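Local coordinates for ornithine carbamoyltransferase (Gloeobacter violaceus, PDB 3GD5), which probably catalyses the reversible transfer of the carbamoyl group from carbamoyl phosphate to L-ornithine, giving L-citrulline for arginine biosynthesis, at residues 55-60 with 108-113; 158-163 with 228-233; 182-187 with 211-216. All blocks are in the same frame, centred on the assembly; numbering follows the deposited sequence.

Contact 1 of 3, residues 55-60 with 108-113; sequences FLKAST and AIRTFA
Phe-55 and Arg-110 form a parallel bridge with their CA atoms 4.4 Å apart, and the bond from Leu-56 N to Arg-110 O, 2.8 Å, is the last before the chains diverge. Strands 50-55 and 106-110 are neighbours in the parallel sheet of the carbamoyl phosphate domain. These are the strands' C-terminal ends, where such α/β folds place their active sites; Ser-59, Thr-60 and Arg-110 probably bind carbamoyl phosphate, as in related enzymes. Both bridge side chains leave on the same face, Phe-55 CD1 lying 3.6 Å from Arg-110 CB. Bends at chi2 and chi3 (59°) carry the Arg-110 guanidinium over the loop: Lys-57 CB sits over one of its faces, 3.3 Å from NH2, while Ser-59 CB comes in at its edge. Ser-59 is the N-cap of helix 60-72, and its OG bonds to Thr-62 OG1. A leucine in place of Arg-110 would probably deprive the pocket of a positive charge for carbamoyl phosphate and Lys-57 of the flat group its methylenes lie against. Lys-57 also meets Phe-112, its CB 3.9 Å from CZ and its CD in the plane of the ring. Leu-56, one residue earlier, runs alongside Thr-111, CD2 to CG2 at 3.8 Å.

Contact 2 of 3, residues 158-163 with 228-233; sequences LKLAYV and ILYTDV
Tyr-162 and Tyr-230 stand next to each other on adjacent inner strands of the parallel, Rossmann-like sheet of the ornithine-binding domain, their rings inclined at 31° with centroids 5.9 Å apart, an oblique pairing. Tyr-230 CD1 reaches the edge of the Tyr-162 ring, 3.5 Å from its CD1. As bridge partners the two tyrosines leave on one face; with CG anti to the backbone N in both (chi1 175° for Tyr-162, -161° for Tyr-230), the rings lie beside each other. Their hydroxyls part company: Tyr-162 OH bonds to the backbone O of Asp-165, Tyr-230 OH to Asp-144 OD2, so each phenol is held at its far end. On this face too, Leu-160 slants against Ile-228, CD2 to CG2 at 3.3 Å, tighter than usual for two methyls, and the other branch of Leu-160, CD1, touches Tyr-230 CB.

The reverse face carries Ala-161, whose CB meets Leu-229 CD2 at 3.8 Å, and Val-163 beside Thr-231. Thr-231 OG1 donates to Val-163 O at 2.7 Å, a side chain extending the ladder of main-chain bonds, which includes Tyr-230 N to Ala-161 O at 2.7 Å. Next along the chain, Asp-232 CB lies near Tyr-162 OH; Asp-232 probably binds ornithine, as in related enzymes.

The tyrosine face packs on two helices, 168-180 through Cys-177, Val-169 and Leu-173, and 138-152 through Ile-148 and Gln-140. Strand 183-187 continues the sheet beyond 159-163, and strand 268-271 beyond 228-231, where Leu-270 touches Ile-228 and Tyr-230.

Contact 3 of 3, residues 182-187 with 211-216; sequences MSIAVA and AEVQIL
Val-186 and Ile-215 fit closely across these two parallel strands. The chi1 of Val-186, 50°, sets CG1 between the backbone N and the carbonyl carbon, and this methyl presses on the neighbouring strand, 3.1 Å from Gln-214 O. Ile-215 folds back in answer: its CD1 comes within 3.3 Å of Val-186 O and touches Val-186 CG1. Pro-194 meets both residues. Along the same face, Ile-184 and Val-213 lie side by side and point the same way, but less snugly, with CG2 to CG2 at 4.0 Å; behind Ile-184 are Leu-173, Leu-174 and Cys-177 of helix 168-180.

The backbones beneath are regular. Val-186 N bonds to Gln-214 O at 2.7 Å and Leu-216 N to Val-186 O at 2.8 Å, the latter donor tilted 33° from the carbonyl plane. The strands are the two β arms of a β-α-β unit whose helix is 196-209, part of the Rossmann-like ornithine-binding domain, and 213-216 is the outermost strand on its side of the sheet within the chain.

Residues 184-187 are buried, whereas the outer segment is the more open to solvent, at Glu-212, Gln-214 and Ile-215. Ser-183 substitutes a side chain for a carbonyl here: its OG takes the N-H of Glu-212 at 3.1 Å in a nearly straight bond (173°). The side chain of exposed Glu-212 brings CG to 3.6 Å from Ser-183 OG, and its backbone O accepts Ile-184 N. On the face opposite Val-186, the small Ala-185 and Ala-187 stand beside Gln-214 and Leu-216, the side chains meeting only loosely. Gln-214 OE1 stays 4.2 Å from Ala-185 CB, whereas Leu-216 and both alanines find their cover in Ala-222 of helix 219-223.

Contact 1 comes first along the chain and lies in the carbamoyl phosphate domain; contacts 2 and 3 follow in the ornithine-binding domain, contact 3 nested within the loop that contact 2 closes. The latter two, with centres 10 Å apart, share one five-stranded parallel sheet, in which strands 159-163 and 183-187 are neighbours: Leu-160 N lies 2.7 Å from Ser-183 O, a probable hydrogen bond. Four adjacent strands are thereby joined. Contact 1 belongs to a separate sheet across the chain's centre, its centre 24 Å from that of contact 2 and their nearest atoms about 11 Å apart. Contacts 1 and 2 each carry predicted substrate-binding residues, consistent with an active site between the domains.

Contact 1 of 3, residues 55-60 with 108-113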
ATOM      1  N   PHE A  55       6.492   2.390  20.641  1.00 42.15           N
ATOM      2  CA  PHE A  55       5.066   2.186  20.460  1.00 44.32           C
ATOM      3  C   PHE A  55       4.797   1.319  19.246  1.00 44.78           C
ATOM      4  O   PHE A  55       4.980   1.756  18.109  1.00 43.65           O
ATOM      5  CB  PHE A  55       4.353   3.530  20.288  1.00 43.62           C
ATOM      6  CG  PHE A  55       4.549   4.479  21.442  1.00 46.78           C
ATOM      7  CD1 PHE A  55       5.030   4.021  22.674  1.00 46.07           C
ATOM      8  CD2 PHE A  55       4.213   5.822  21.312  1.00 46.94           C
ATOM      9  CE1 PHE A  55       5.169   4.885  23.756  1.00 46.84           C
ATOM     10  CE2 PHE A  55       4.347   6.701  22.393  1.00 49.01           C
ATOM     11  CZ  PHE A  55       4.826   6.230  23.619  1.00 47.27           C
ATOM     12  N   LEU A  56       4.373   0.086  19.491  1.00 46.88           N
ATOM     13  CA  LEU A  56       4.058  -0.832  18.407  1.00 50.53           C
ATOM     14  C   LEU A  56       2.783  -0.368  17.727  1.00 52.09           C
ATOM     15  O   LEU A  56       2.385  -0.898  16.696  1.00 54.24           O
ATOM     16  CB  LEU A  56       3.884  -2.256  18.934  1.00 50.03           C
ATOM     17  CG  LEU A  56       5.176  -3.046  19.152  1.00 50.94           C
ATOM     18  CD1 LEU A  56       6.046  -2.359  20.187  1.00 51.51           C
ATOM     19  CD2 LEU A  56       4.824  -4.461  19.587  1.00 52.16           C
ATOM     20  N   LYS A  57       2.147   0.629  18.326  1.00 54.75           N
ATOM     21  CA  LYS A  57       0.917   1.208  17.807  1.00 55.97           C
ATOM     22  C   LYS A  57       1.028   2.697  18.098  1.00 55.95           C
ATOM     23  O   LYS A  57       1.171   3.101  19.256  1.00 56.10           O
ATOM     24  CB  LYS A  57      -0.293   0.620  18.537  1.00 57.81           C
ATOM     25  CG  LYS A  57      -1.639   1.140  18.061  1.00 59.00           C
ATOM     26  CD  LYS A  57      -2.103   0.449  16.793  1.00 60.13           C
ATOM     27  CE  LYS A  57      -3.496   0.935  16.395  1.00 61.51           C
ATOM     28  NZ  LYS A  57      -4.494   0.724  17.490  1.00 61.00           N
ATOM     29  N   ALA A  58       0.976   3.511  17.052  1.00 55.78           N
ATOM     30  CA  ALA A  58       1.097   4.954  17.213  1.00 55.38           C
ATOM     31  C   ALA A  58       0.073   5.512  18.194  1.00 54.93           C
ATOM     32  O   ALA A  58      -1.059   5.030  18.273  1.00 54.47           O
ATOM     33  CB  ALA A  58       0.953   5.648  15.854  1.00 55.09           C
ATOM     34  N   SER A  59       0.489   6.520  18.951  1.00 53.18           N
ATOM     35  CA  SER A  59      -0.382   7.194  19.908  1.00 52.87           C
ATOM     36  C   SER A  59       0.234   8.547  20.222  1.00 52.38           C
ATOM     37  O   SER A  59       1.038   8.676  21.145  1.00 52.43           O
ATOM     38  CB  SER A  59      -0.527   6.380  21.194  1.00 53.39           C
ATOM     39  OG  SER A  59      -1.343   7.068  22.134  1.00 55.28           O
ATOM     40  N   THR A  60      -0.140   9.547  19.432  1.00 50.88           N
ATOM     41  CA  THR A  60       0.375  10.896  19.595  1.00 51.08           C
ATOM     42  C   THR A  60       0.053  11.410  20.985  1.00 49.65           C
ATOM     43  O   THR A  60       0.856  12.107  21.605  1.00 49.81           O
ATOM     44  CB  THR A  60      -0.233  11.850  18.539  1.00 52.53           C
ATOM     45  OG1 THR A  60      -0.016  11.306  17.232  1.00 54.59           O
ATOM     46  CG2 THR A  60       0.425  13.224  18.605  1.00 51.29           C
ATOM     47  N   ALA A 108       9.357   3.566  27.669  1.00 36.54           N
ATOM     48  CA  ALA A 108       7.926   3.714  27.846  1.00 35.99           C
ATOM     49  C   ALA A 108       7.439   2.967  26.613  1.00 37.12           C
ATOM     50  O   ALA A 108       7.706   3.402  25.483  1.00 36.13           O
ATOM     51  CB  ALA A 108       7.532   5.171  27.776  1.00 33.49           C
ATOM     52  N   ILE A 109       6.752   1.845  26.809  1.00 35.97           N
ATOM     53  CA  ILE A 109       6.314   1.077  25.659  1.00 37.57           C
ATOM     54  C   ILE A 109       4.853   0.668  25.525  1.00 39.77           C
ATOM     55  O   ILE A 109       4.175   0.325  26.493  1.00 38.13           O
ATOM     56  CB  ILE A 109       7.218  -0.179  25.461  1.00 38.89           C
ATOM     57  CG1 ILE A 109       6.369  -1.409  25.187  1.00 38.00           C
ATOM     58  CG2 ILE A 109       8.157  -0.363  26.639  1.00 39.54           C
ATOM     59  CD1 ILE A 109       7.181  -2.630  24.918  1.00 43.90           C
ATOM     60  N   ARG A 110       4.401   0.707  24.274  1.00 43.16           N
ATOM     61  CA  ARG A 110       3.047   0.359  23.877  1.00 45.87           C
ATOM     62  C   ARG A 110       3.028  -0.916  23.047  1.00 46.66           C
ATOM     63  O   ARG A 110       3.480  -0.912  21.904  1.00 45.59           O
ATOM     64  CB  ARG A 110       2.452   1.459  23.007  1.00 48.47           C
ATOM     65  CG  ARG A 110       1.548   2.435  23.705  1.00 54.52           C
ATOM     66  CD  ARG A 110       0.417   2.803  22.762  1.00 56.27           C
ATOM     67  NE  ARG A 110      -0.326   1.607  22.376  1.00 59.53           N
ATOM     68  CZ  ARG A 110      -1.427   1.608  21.629  1.00 61.46           C
ATOM     69  NH1 ARG A 110      -1.927   2.750  21.165  1.00 59.69           N
ATOM     70  NH2 ARG A 110      -2.044   0.461  21.371  1.00 62.44           N
ATOM     71  N   THR A 111       2.515  -2.003  23.611  1.00 47.20           N
ATOM     72  CA  THR A 111       2.404  -3.254  22.861  1.00 49.15           C
ATOM     73  C   THR A 111       0.957  -3.687  22.968  1.00 47.52           C
ATOM     74  O   THR A 111       0.141  -2.991  23.570  1.00 47.74           O
ATOM     75  CB  THR A 111       3.278  -4.394  23.436  1.00 49.45           C
ATOM     76  OG1 THR A 111       2.913  -4.636  24.800  1.00 53.08           O
ATOM     77  CG2 THR A 111       4.741  -4.045  23.354  1.00 49.84           C
ATOM     78  N   PHE A 112       0.641  -4.830  22.380  1.00 48.10           N
ATOM     79  CA  PHE A 112      -0.713  -5.351  22.432  1.00 50.31           C
ATOM     80  C   PHE A 112      -0.780  -6.384  23.546  1.00 49.91           C
ATOM     81  O   PHE A 112      -1.673  -6.356  24.390  1.00 50.65           O
ATOM     82  CB  PHE A 112      -1.084  -5.985  21.086  1.00 52.33           C
ATOM     83  CG  PHE A 112      -1.026  -5.023  19.936  1.00 54.70           C
ATOM     84  CD1 PHE A 112      -1.915  -3.953  19.863  1.00 56.10           C
ATOM     85  CD2 PHE A 112      -0.051  -5.154  18.952  1.00 55.90           C
ATOM     86  CE1 PHE A 112      -1.835  -3.020  18.827  1.00 56.95           C
ATOM     87  CE2 PHE A 112       0.041  -4.228  17.911  1.00 58.21           C
ATOM     88  CZ  PHE A 112      -0.855  -3.156  17.850  1.00 57.95           C
ATOM     89  N   ALA A 113       0.181  -7.293  23.557  1.00 49.56           N
ATOM     90  CA  ALA A 113       0.202  -8.323  24.582  1.00 49.56           C
ATOM     91  C   ALA A 113       1.053  -7.917  25.783  1.00 48.36           C
ATOM     92  O   ALA A 113       2.176  -7.438  25.630  1.00 48.00           O
ATOM     93  CB  ALA A 113       0.718  -9.631  23.990  1.00 50.49           C
TER

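Contact 2 of 3, residues 158-163 with 228-233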
ATOM      1  N   LEU A 158     -14.958   7.513  48.423  1.00 52.42           N
ATOM      2  CA  LEU A 158     -15.573   7.878  47.154  1.00 51.89           C
ATOM      3  C   LEU A 158     -15.999   6.644  46.361  1.00 50.96           C
ATOM      4  O   LEU A 158     -15.541   5.531  46.625  1.00 49.90           O
ATOM      5  CB  LEU A 158     -14.583   8.693  46.320  1.00 52.49           C
ATOM      6  CG  LEU A 158     -14.748  10.212  46.241  1.00 54.46           C
ATOM      7  CD1 LEU A 158     -15.147  10.786  47.590  1.00 54.20           C
ATOM      8  CD2 LEU A 158     -13.439  10.819  45.745  1.00 53.31           C
ATOM      9  N   LYS A 159     -16.895   6.847  45.400  1.00 49.18           N
ATOM     10  CA  LYS A 159     -17.349   5.759  44.553  1.00 48.23           C
ATOM     11  C   LYS A 159     -17.188   6.138  43.073  1.00 47.71           C
ATOM     12  O   LYS A 159     -17.625   7.209  42.633  1.00 47.18           O
ATOM     13  CB  LYS A 159     -18.811   5.407  44.837  1.00 47.26           C
ATOM     14  CG  LYS A 159     -19.294   4.201  44.032  1.00 47.56           C
ATOM     15  CD  LYS A 159     -20.812   4.120  43.954  1.00 47.99           C
ATOM     16  CE  LYS A 159     -21.255   2.879  43.193  1.00 48.67           C
ATOM     17  NZ  LYS A 159     -22.738   2.775  43.038  1.00 50.07           N
ATOM     18  N   LEU A 160     -16.552   5.241  42.320  1.00 46.89           N
ATOM     19  CA  LEU A 160     -16.304   5.413  40.883  1.00 44.25           C
ATOM     20  C   LEU A 160     -17.150   4.387  40.119  1.00 42.52           C
ATOM     21  O   LEU A 160     -17.145   3.194  40.434  1.00 42.12           O
ATOM     22  CB  LEU A 160     -14.805   5.192  40.597  1.00 44.71           C
ATOM     23  CG  LEU A 160     -14.101   5.221  39.224  1.00 44.78           C
ATOM     24  CD1 LEU A 160     -14.876   4.397  38.218  1.00 41.61           C
ATOM     25  CD2 LEU A 160     -13.929   6.645  38.734  1.00 41.99           C
ATOM     26  N   ALA A 161     -17.897   4.854  39.128  1.00 42.65           N
ATOM     27  CA  ALA A 161     -18.713   3.964  38.312  1.00 41.71           C
ATOM     28  C   ALA A 161     -18.205   4.022  36.875  1.00 41.63           C
ATOM     29  O   ALA A 161     -18.121   5.096  36.279  1.00 41.07           O
ATOM     30  CB  ALA A 161     -20.167   4.379  38.365  1.00 41.43           C
ATOM     31  N   TYR A 162     -17.851   2.865  36.331  1.00 42.93           N
ATOM     32  CA  TYR A 162     -17.359   2.774  34.960  1.00 42.88           C
ATOM     33  C   TYR A 162     -18.408   2.078  34.110  1.00 42.75           C
ATOM     34  O   TYR A 162     -18.944   1.042  34.498  1.00 42.89           O
ATOM     35  CB  TYR A 162     -16.054   1.977  34.907  1.00 43.60           C
ATOM     36  CG  TYR A 162     -15.552   1.732  33.501  1.00 42.58           C
ATOM     37  CD1 TYR A 162     -14.595   2.562  32.924  1.00 43.41           C
ATOM     38  CD2 TYR A 162     -16.051   0.676  32.740  1.00 43.40           C
ATOM     39  CE1 TYR A 162     -14.141   2.348  31.622  1.00 43.71           C
ATOM     40  CE2 TYR A 162     -15.608   0.450  31.438  1.00 44.72           C
ATOM     41  CZ  TYR A 162     -14.652   1.287  30.887  1.00 43.53           C
ATOM     42  OH  TYR A 162     -14.188   1.037  29.616  1.00 44.11           O
ATOM     43  N   VAL A 163     -18.707   2.650  32.949  1.00 43.98           N
ATOM     44  CA  VAL A 163     -19.699   2.059  32.057  1.00 44.16           C
ATOM     45  C   VAL A 163     -19.125   1.956  30.657  1.00 43.90           C
ATOM     46  O   VAL A 163     -18.540   2.911  30.144  1.00 43.19           O
ATOM     47  CB  VAL A 163     -21.012   2.896  32.018  1.00 45.46           C
ATOM     48  CG1 VAL A 163     -21.551   3.077  33.433  1.00 44.30           C
ATOM     49  CG2 VAL A 163     -20.763   4.254  31.362  1.00 44.12           C
ATOM     50  N   ILE A 228     -18.106   9.836  40.530  1.00 41.43           N
ATOM     51  CA  ILE A 228     -17.394   9.869  39.265  1.00 40.57           C
ATOM     52  C   ILE A 228     -17.957   8.855  38.278  1.00 40.34           C
ATOM     53  O   ILE A 228     -18.026   7.666  38.573  1.00 40.23           O
ATOM     54  CB  ILE A 228     -15.886   9.536  39.476  1.00 40.96           C
ATOM     55  CG1 ILE A 228     -15.285  10.453  40.536  1.00 38.17           C
ATOM     56  CG2 ILE A 228     -15.111   9.677  38.166  1.00 40.94           C
ATOM     57  CD1 ILE A 228     -14.586   9.688  41.658  1.00 39.88           C
ATOM     58  N   LEU A 229     -18.382   9.333  37.115  1.00 40.23           N
ATOM     59  CA  LEU A 229     -18.859   8.439  36.062  1.00 40.66           C
ATOM     60  C   LEU A 229     -17.712   8.392  35.040  1.00 38.34           C
ATOM     61  O   LEU A 229     -17.250   9.425  34.560  1.00 36.00           O
ATOM     62  CB  LEU A 229     -20.141   8.974  35.426  1.00 42.56           C
ATOM     63  CG  LEU A 229     -21.362   8.976  36.351  1.00 44.20           C
ATOM     64  CD1 LEU A 229     -22.573   9.466  35.581  1.00 44.23           C
ATOM     65  CD2 LEU A 229     -21.612   7.568  36.894  1.00 44.79           C
ATOM     66  N   TYR A 230     -17.260   7.188  34.723  1.00 38.48           N
ATOM     67  CA  TYR A 230     -16.134   6.997  33.821  1.00 38.35           C
ATOM     68  C   TYR A 230     -16.495   6.116  32.640  1.00 40.02           C
ATOM     69  O   TYR A 230     -17.193   5.112  32.787  1.00 39.85           O
ATOM     70  CB  TYR A 230     -14.987   6.344  34.596  1.00 37.31           C
ATOM     71  CG  TYR A 230     -13.612   6.474  33.977  1.00 37.01           C
ATOM     72  CD1 TYR A 230     -13.298   5.861  32.761  1.00 37.65           C
ATOM     73  CD2 TYR A 230     -12.607   7.183  34.634  1.00 36.51           C
ATOM     74  CE1 TYR A 230     -12.012   5.951  32.220  1.00 35.02           C
ATOM     75  CE2 TYR A 230     -11.329   7.280  34.107  1.00 37.03           C
ATOM     76  CZ  TYR A 230     -11.034   6.666  32.899  1.00 37.31           C
ATOM     77  OH  TYR A 230      -9.763   6.806  32.370  1.00 38.99           O
ATOM     78  N   THR A 231     -16.022   6.496  31.463  1.00 40.30           N
ATOM     79  CA  THR A 231     -16.279   5.696  30.281  1.00 39.42           C
ATOM     80  C   THR A 231     -15.134   5.830  29.293  1.00 39.79           C
ATOM     81  O   THR A 231     -14.252   6.673  29.453  1.00 37.72           O
ATOM     82  CB  THR A 231     -17.602   6.078  29.600  1.00 38.45           C
ATOM     83  OG1 THR A 231     -17.943   5.064  28.648  1.00 37.32           O
ATOM     84  CG2 THR A 231     -17.483   7.419  28.901  1.00 36.39           C
ATOM     85  N   ASP A 232     -15.167   4.988  28.267  1.00 41.41           N
ATOM     86  CA  ASP A 232     -14.126   4.949  27.257  1.00 41.29           C
ATOM     87  C   ASP A 232     -14.805   4.481  25.983  1.00 42.11           C
ATOM     88  O   ASP A 232     -15.978   4.111  26.009  1.00 40.93           O
ATOM     89  CB  ASP A 232     -13.058   3.948  27.702  1.00 43.01           C
ATOM     90  CG  ASP A 232     -11.823   3.955  26.816  1.00 44.88           C
ATOM     91  OD1 ASP A 232     -11.765   4.742  25.847  1.00 46.23           O
ATOM     92  OD2 ASP A 232     -10.903   3.160  27.109  1.00 45.54           O
ATOM     93  N   VAL A 233     -14.079   4.497  24.869  1.00 41.57           N
ATOM     94  CA  VAL A 233     -14.653   4.064  23.602  1.00 43.03           C
ATOM     95  C   VAL A 233     -15.096   2.598  23.652  1.00 42.98           C
ATOM     96  O   VAL A 233     -14.473   1.778  24.325  1.00 42.77           O
ATOM     97  CB  VAL A 233     -13.646   4.250  22.452  1.00 43.89           C
ATOM     98  CG1 VAL A 233     -14.114   3.473  21.227  1.00 48.59           C
ATOM     99  CG2 VAL A 233     -13.517   5.738  22.111  1.00 43.13           C
TER

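Contact 3 of 3, residues 182-187 with 211-216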
ATOM      1  N   MET A 182     -11.193   3.531  47.153  1.00 50.15           N
ATOM      2  CA  MET A 182     -12.323   4.073  46.414  1.00 49.06           C
ATOM      3  C   MET A 182     -13.153   2.906  45.904  1.00 50.67           C
ATOM      4  O   MET A 182     -12.616   1.971  45.301  1.00 51.40           O
ATOM      5  CB  MET A 182     -11.831   4.926  45.237  1.00 46.33           C
ATOM      6  CG  MET A 182     -12.939   5.638  44.467  1.00 44.42           C
ATOM      7  SD  MET A 182     -12.355   6.593  43.021  1.00 32.47           S
ATOM      8  CE  MET A 182     -11.432   7.832  43.783  1.00 35.51           C
ATOM      9  N   SER A 183     -14.457   2.950  46.163  1.00 50.40           N
ATOM     10  CA  SER A 183     -15.350   1.897  45.706  1.00 50.22           C
ATOM     11  C   SER A 183     -15.551   2.029  44.203  1.00 49.02           C
ATOM     12  O   SER A 183     -15.622   3.136  43.669  1.00 48.46           O
ATOM     13  CB  SER A 183     -16.704   1.990  46.419  1.00 52.05           C
ATOM     14  OG  SER A 183     -16.591   1.613  47.783  1.00 56.77           O
ATOM     15  N   ILE A 184     -15.635   0.897  43.516  1.00 47.61           N
ATOM     16  CA  ILE A 184     -15.831   0.924  42.076  1.00 46.88           C
ATOM     17  C   ILE A 184     -16.853  -0.087  41.589  1.00 46.74           C
ATOM     18  O   ILE A 184     -16.851  -1.251  41.988  1.00 48.17           O
ATOM     19  CB  ILE A 184     -14.503   0.687  41.305  1.00 46.46           C
ATOM     20  CG1 ILE A 184     -14.792   0.634  39.795  1.00 45.00           C
ATOM     21  CG2 ILE A 184     -13.824  -0.594  41.797  1.00 43.11           C
ATOM     22  CD1 ILE A 184     -13.564   0.542  38.919  1.00 41.70           C
ATOM     23  N   ALA A 185     -17.732   0.382  40.718  1.00 47.01           N
ATOM     24  CA  ALA A 185     -18.764  -0.447  40.126  1.00 45.72           C
ATOM     25  C   ALA A 185     -18.531  -0.379  38.616  1.00 45.82           C
ATOM     26  O   ALA A 185     -18.537   0.705  38.024  1.00 45.86           O
ATOM     27  CB  ALA A 185     -20.138   0.104  40.481  1.00 44.36           C
ATOM     28  N   VAL A 186     -18.306  -1.533  37.997  1.00 45.15           N
ATOM     29  CA  VAL A 186     -18.064  -1.585  36.567  1.00 44.24           C
ATOM     30  C   VAL A 186     -19.215  -2.261  35.852  1.00 43.25           C
ATOM     31  O   VAL A 186     -19.478  -3.446  36.055  1.00 43.51           O
ATOM     32  CB  VAL A 186     -16.752  -2.333  36.252  1.00 45.08           C
ATOM     33  CG1 VAL A 186     -16.734  -3.664  36.979  1.00 49.22           C
ATOM     34  CG2 VAL A 186     -16.620  -2.554  34.748  1.00 43.52           C
ATOM     35  N   ALA A 187     -19.897  -1.493  35.010  1.00 41.96           N
ATOM     36  CA  ALA A 187     -21.028  -1.993  34.249  1.00 41.47           C
ATOM     37  C   ALA A 187     -20.657  -2.185  32.778  1.00 41.53           C
ATOM     38  O   ALA A 187     -20.194  -1.255  32.110  1.00 37.88           O
ATOM     39  CB  ALA A 187     -22.210  -1.021  34.376  1.00 42.61           C
ATOM     40  N   ALA A 211     -12.957  -0.856  50.513  1.00 63.25           N
ATOM     41  CA  ALA A 211     -13.716  -0.384  49.360  1.00 62.26           C
ATOM     42  C   ALA A 211     -14.470  -1.578  48.809  1.00 61.44           C
ATOM     43  O   ALA A 211     -14.090  -2.716  49.063  1.00 61.59           O
ATOM     44  CB  ALA A 211     -12.772   0.176  48.299  1.00 62.32           C
ATOM     45  N   GLU A 212     -15.545  -1.336  48.070  1.00 60.97           N
ATOM     46  CA  GLU A 212     -16.282  -2.454  47.506  1.00 60.44           C
ATOM     47  C   GLU A 212     -16.138  -2.461  45.988  1.00 58.56           C
ATOM     48  O   GLU A 212     -16.105  -1.409  45.351  1.00 58.18           O
ATOM     49  CB  GLU A 212     -17.761  -2.403  47.911  1.00 62.21           C
ATOM     50  CG  GLU A 212     -18.596  -1.364  47.199  1.00 66.24           C
ATOM     51  CD  GLU A 212     -20.083  -1.540  47.465  1.00 68.25           C
ATOM     52  OE1 GLU A 212     -20.568  -2.696  47.412  1.00 68.54           O
ATOM     53  OE2 GLU A 212     -20.769  -0.524  47.713  1.00 69.33           O
ATOM     54  N   VAL A 213     -16.038  -3.658  45.425  1.00 57.04           N
ATOM     55  CA  VAL A 213     -15.880  -3.847  43.991  1.00 54.81           C
ATOM     56  C   VAL A 213     -17.076  -4.594  43.421  1.00 54.84           C
ATOM     57  O   VAL A 213     -17.458  -5.647  43.928  1.00 54.19           O
ATOM     58  CB  VAL A 213     -14.601  -4.658  43.683  1.00 53.99           C
ATOM     59  CG1 VAL A 213     -14.540  -5.004  42.199  1.00 51.59           C
ATOM     60  CG2 VAL A 213     -13.374  -3.864  44.104  1.00 50.59           C
ATOM     61  N   GLN A 214     -17.653  -4.054  42.353  1.00 54.04           N
ATOM     62  CA  GLN A 214     -18.812  -4.672  41.730  1.00 55.29           C
ATOM     63  C   GLN A 214     -18.762  -4.725  40.209  1.00 55.03           C
ATOM     64  O   GLN A 214     -18.519  -3.713  39.547  1.00 53.63           O
ATOM     65  CB  GLN A 214     -20.076  -3.922  42.135  1.00 57.25           C
ATOM     66  CG  GLN A 214     -20.406  -3.980  43.604  1.00 60.07           C
ATOM     67  CD  GLN A 214     -21.509  -3.012  43.956  1.00 62.00           C
ATOM     68  OE1 GLN A 214     -21.284  -1.800  44.035  1.00 61.60           O
ATOM     69  NE2 GLN A 214     -22.719  -3.538  44.154  1.00 60.82           N
ATOM     70  N   ILE A 215     -19.000  -5.913  39.664  1.00 54.46           N
ATOM     71  CA  ILE A 215     -19.036  -6.103  38.223  1.00 55.27           C
ATOM     72  C   ILE A 215     -20.508  -6.317  37.906  1.00 54.92           C
ATOM     73  O   ILE A 215     -21.063  -7.388  38.134  1.00 55.03           O
ATOM     74  CB  ILE A 215     -18.187  -7.321  37.778  1.00 56.45           C
ATOM     75  CG1 ILE A 215     -18.498  -7.676  36.320  1.00 57.55           C
ATOM     76  CG2 ILE A 215     -18.466  -8.510  38.677  1.00 59.01           C
ATOM     77  CD1 ILE A 215     -18.432  -6.502  35.350  1.00 59.43           C
ATOM     78  N   LEU A 216     -21.137  -5.270  37.390  1.00 55.71           N
ATOM     79  CA  LEU A 216     -22.555  -5.298  37.083  1.00 55.92           C
ATOM     80  C   LEU A 216     -22.876  -5.250  35.599  1.00 56.21           C
ATOM     81  O   LEU A 216     -22.005  -5.051  34.753  1.00 56.27           O
ATOM     82  CB  LEU A 216     -23.246  -4.118  37.770  1.00 55.19           C
ATOM     83  CG  LEU A 216     -22.827  -3.805  39.209  1.00 55.17           C
ATOM     84  CD1 LEU A 216     -23.609  -2.602  39.709  1.00 54.78           C
ATOM     85  CD2 LEU A 216     -23.073  -5.011  40.102  1.00 54.60           C
TER